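Local coordinates for protein N5-carboxyaminoimidazole ribonucleotide synthetase (Bacillus anthracis, PDB 3QFF) that carries out the ATP-dependent carboxylation of aminoimidazole ribonucleotide with bicarbonate, giving N5-carboxyaminoimidazole ribonucleotide in purine biosynthesis, at residues A[198-203]-A[210-215]. Numbering follows the deposited sequence.
Sequences SVIVIR and KVFPVA
Lys210 O is held twice from the opposing strand: it accepts Ile202 N at 2.8 Å, with 170° at the hydrogen, and meets the CA-H of Val201, CA to O 3.5 Å. Lys210 N returns a bond to Ile202 O, closing an antiparallel hydrogen-bonded pair. Two residues on, past the non-hydrogen-bonded pair Val201 and Val211, Phe212 N reaches Ile200 O at 2.9 Å and 174°. Here the register slips: two residues, Val199 and Ile200, face three, Phe212 to Val214, before Ser198 and Ala215 pair again through two backbone bonds. A water fills in at the slip, accepting from Ile200 N and donating to Pro213 O, each 2.9 Å from the water oxygen, while Phe212 O is buried without a partner in the model. The segments thus form an interrupted hairpin, strands 195-203 and 209-220, of the ATP-grasp domain, within a large antiparallel sheet that also takes in strands 316-322, 339-343 and 354-361; Ser198 lies about 10 Å, by its side chain, from bound ADP. On the face that helix 294-303 covers, the Phe212 ring leans along the other strand. Its CG stands beside the backbone N (chi1 -79°), which brings CD1 to 3.7 Å from Ile200 CB and CE1 to 3.9 Å from Ile202 CG1, the latter approach being oblique. On the opposite face, packed against helix 235-251, Val199 CG2 touches Val214 CG2 at 3.8 Å. Ser198, whose side chain lies on the same face as Ile202, has its OG hydrogen-bonded to Ser282 OG and Asn217 ND2.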
ATOM      1  N   SER A 198       8.385 -10.125 -19.015  1.00 23.22           N
ATOM      2  CA  SER A 198       7.981  -8.739 -19.166  1.00 22.62           C
ATOM      3  C   SER A 198       8.754  -7.815 -18.238  1.00 22.26           C
ATOM      4  O   SER A 198       9.241  -8.239 -17.193  1.00 22.51           O
ATOM      5  CB  SER A 198       6.473  -8.567 -18.978  1.00 22.52           C
ATOM      6  OG  SER A 198       6.117  -8.713 -17.618  1.00 23.34           O
ATOM      7  N   VAL A 199       8.862  -6.553 -18.641  1.00 22.03           N
ATOM      8  CA  VAL A 199       9.545  -5.510 -17.884  1.00 21.73           C
ATOM      9  C   VAL A 199       8.616  -4.290 -17.862  1.00 22.45           C
ATOM     10  O   VAL A 199       8.067  -3.893 -18.908  1.00 21.50           O
ATOM     11  CB  VAL A 199      10.894  -5.102 -18.552  1.00 22.80           C
ATOM     12  CG1 VAL A 199      11.481  -3.844 -17.898  1.00 21.10           C
ATOM     13  CG2 VAL A 199      11.913  -6.241 -18.486  1.00 22.81           C
ATOM     14  N   ILE A 200       8.417  -3.729 -16.666  1.00 22.50           N
ATOM     15  CA  ILE A 200       7.649  -2.504 -16.499  1.00 22.69           C
ATOM     16  C   ILE A 200       8.669  -1.373 -16.442  1.00 22.26           C
ATOM     17  O   ILE A 200       9.597  -1.415 -15.624  1.00 22.42           O
ATOM     18  CB  ILE A 200       6.813  -2.481 -15.183  1.00 22.85           C
ATOM     19  CG1 ILE A 200       5.928  -3.733 -15.015  1.00 24.51           C
ATOM     20  CG2 ILE A 200       5.975  -1.179 -15.081  1.00 23.92           C
ATOM     21  CD1 ILE A 200       4.765  -3.833 -15.973  1.00 26.13           C
ATOM     22  N   VAL A 201       8.517  -0.394 -17.327  1.00 21.57           N
ATOM     23  CA  VAL A 201       9.358   0.803 -17.277  1.00 21.84           C
ATOM     24  C   VAL A 201       8.512   2.051 -16.980  1.00 21.37           C
ATOM     25  O   VAL A 201       7.355   2.172 -17.428  1.00 21.62           O
ATOM     26  CB  VAL A 201      10.266   0.947 -18.559  1.00 21.67           C
ATOM     27  CG1 VAL A 201       9.454   0.782 -19.833  1.00 23.04           C
ATOM     28  CG2 VAL A 201      11.034   2.267 -18.548  1.00 22.63           C
ATOM     29  N   ILE A 202       9.084   2.957 -16.196  1.00 21.16           N
ATOM     30  CA  ILE A 202       8.400   4.175 -15.788  1.00 21.10           C
ATOM     31  C   ILE A 202       9.206   5.365 -16.248  1.00 21.08           C
ATOM     32  O   ILE A 202      10.419   5.395 -16.032  1.00 21.06           O
ATOM     33  CB  ILE A 202       8.312   4.290 -14.242  1.00 21.16           C
ATOM     34  CG1 ILE A 202       7.825   2.986 -13.598  1.00 21.89           C
ATOM     35  CG2 ILE A 202       7.460   5.542 -13.826  1.00 20.17           C
ATOM     36  CD1 ILE A 202       6.404   2.549 -13.998  1.00 21.87           C
ATOM     37  N   ARG A 203       8.546   6.345 -16.854  1.00 20.92           N
ATOM     38  CA  ARG A 203       9.223   7.585 -17.249  1.00 21.51           C
ATOM     39  C   ARG A 203       8.361   8.768 -16.854  1.00 21.65           C
ATOM     40  O   ARG A 203       7.194   8.848 -17.245  1.00 22.04           O
ATOM     41  CB  ARG A 203       9.522   7.613 -18.756  1.00 20.97           C
ATOM     42  CG  ARG A 203      10.402   8.784 -19.173  1.00 22.16           C
ATOM     43  CD  ARG A 203      11.024   8.597 -20.566  1.00 24.58           C
ATOM     44  NE  ARG A 203      11.715   9.814 -21.011  1.00 26.62           N
ATOM     45  CZ  ARG A 203      11.124  10.870 -21.572  1.00 28.11           C
ATOM     46  NH1 ARG A 203       9.819  10.892 -21.769  1.00 27.04           N
ATOM     47  NH2 ARG A 203      11.852  11.923 -21.939  1.00 30.77           N
ATOM     48  N   LYS A 210      12.741   4.802 -14.514  1.00 24.91           N
ATOM     49  CA  LYS A 210      13.032   3.678 -13.629  1.00 23.10           C
ATOM     50  C   LYS A 210      12.539   2.434 -14.322  1.00 22.94           C
ATOM     51  O   LYS A 210      11.531   2.475 -15.026  1.00 22.46           O
ATOM     52  CB  LYS A 210      12.334   3.811 -12.270  1.00 23.41           C
ATOM     53  CG  LYS A 210      12.808   4.949 -11.361  1.00 22.82           C
ATOM     54  CD  LYS A 210      14.166   4.695 -10.714  1.00 23.85           C
ATOM     55  CE  LYS A 210      14.616   5.988 -10.057  1.00 25.95           C
ATOM     56  NZ  LYS A 210      15.993   5.919  -9.554  1.00 30.40           N
ATOM     57  N   VAL A 211      13.238   1.323 -14.106  1.00 22.22           N
ATOM     58  CA  VAL A 211      12.840   0.042 -14.672  1.00 22.31           C
ATOM     59  C   VAL A 211      12.679  -0.968 -13.533  1.00 22.08           C
ATOM     60  O   VAL A 211      13.505  -1.030 -12.599  1.00 22.57           O
ATOM     61  CB  VAL A 211      13.859  -0.469 -15.713  1.00 22.41           C
ATOM     62  CG1 VAL A 211      13.287  -1.629 -16.521  1.00 22.34           C
ATOM     63  CG2 VAL A 211      14.250   0.660 -16.654  1.00 24.23           C
ATOM     64  N   PHE A 212      11.602  -1.729 -13.591  1.00 21.24           N
ATOM     65  CA  PHE A 212      11.381  -2.814 -12.648  1.00 21.72           C
ATOM     66  C   PHE A 212      12.119  -4.078 -13.089  1.00 22.45           C
ATOM     67  O   PHE A 212      12.536  -4.173 -14.245  1.00 22.44           O
ATOM     68  CB  PHE A 212       9.889  -3.095 -12.507  1.00 20.71           C
ATOM     69  CG  PHE A 212       9.193  -2.129 -11.617  1.00 20.87           C
ATOM     70  CD1 PHE A 212       8.451  -1.072 -12.164  1.00 18.01           C
ATOM     71  CD2 PHE A 212       9.291  -2.253 -10.237  1.00 19.26           C
ATOM     72  CE1 PHE A 212       7.783  -0.168 -11.327  1.00 21.88           C
ATOM     73  CE2 PHE A 212       8.622  -1.349  -9.390  1.00 19.85           C
ATOM     74  CZ  PHE A 212       7.868  -0.312  -9.935  1.00 17.85           C
ATOM     75  N   PRO A 213      12.300  -5.037 -12.165  1.00 23.33           N
ATOM     76  CA  PRO A 213      13.025  -6.269 -12.529  1.00 24.15           C
ATOM     77  C   PRO A 213      12.244  -7.094 -13.547  1.00 24.10           C
ATOM     78  O   PRO A 213      11.008  -6.996 -13.607  1.00 25.65           O
ATOM     79  CB  PRO A 213      13.137  -7.047 -11.199  1.00 24.41           C
ATOM     80  CG  PRO A 213      12.746  -6.091 -10.118  1.00 24.64           C
ATOM     81  CD  PRO A 213      11.914  -5.000 -10.744  1.00 24.14           C
ATOM     82  N   VAL A 214      12.953  -7.915 -14.316  1.00 23.54           N
ATOM     83  CA  VAL A 214      12.327  -8.804 -15.274  1.00 23.26           C
ATOM     84  C   VAL A 214      11.448  -9.862 -14.584  1.00 23.36           C
ATOM     85  O   VAL A 214      11.899 -10.562 -13.687  1.00 23.29           O
ATOM     86  CB  VAL A 214      13.362  -9.526 -16.184  1.00 23.50           C
ATOM     87  CG1 VAL A 214      12.637 -10.305 -17.279  1.00 22.79           C
ATOM     88  CG2 VAL A 214      14.378  -8.537 -16.797  1.00 25.60           C
ATOM     89  N   ALA A 215      10.205  -9.986 -15.042  1.00 23.08           N
ATOM     90  CA  ALA A 215       9.294 -11.009 -14.536  1.00 23.32           C
ATOM     91  C   ALA A 215       9.112 -12.088 -15.594  1.00 23.59           C
ATOM     92  O   ALA A 215       8.964 -11.781 -16.774  1.00 23.11           O
ATOM     93  CB  ALA A 215       7.947 -10.402 -14.196  1.00 23.07           C
TER
HETATM   94  O   HOH W   1       8.626  -5.600 -14.405  1.00 26.58           O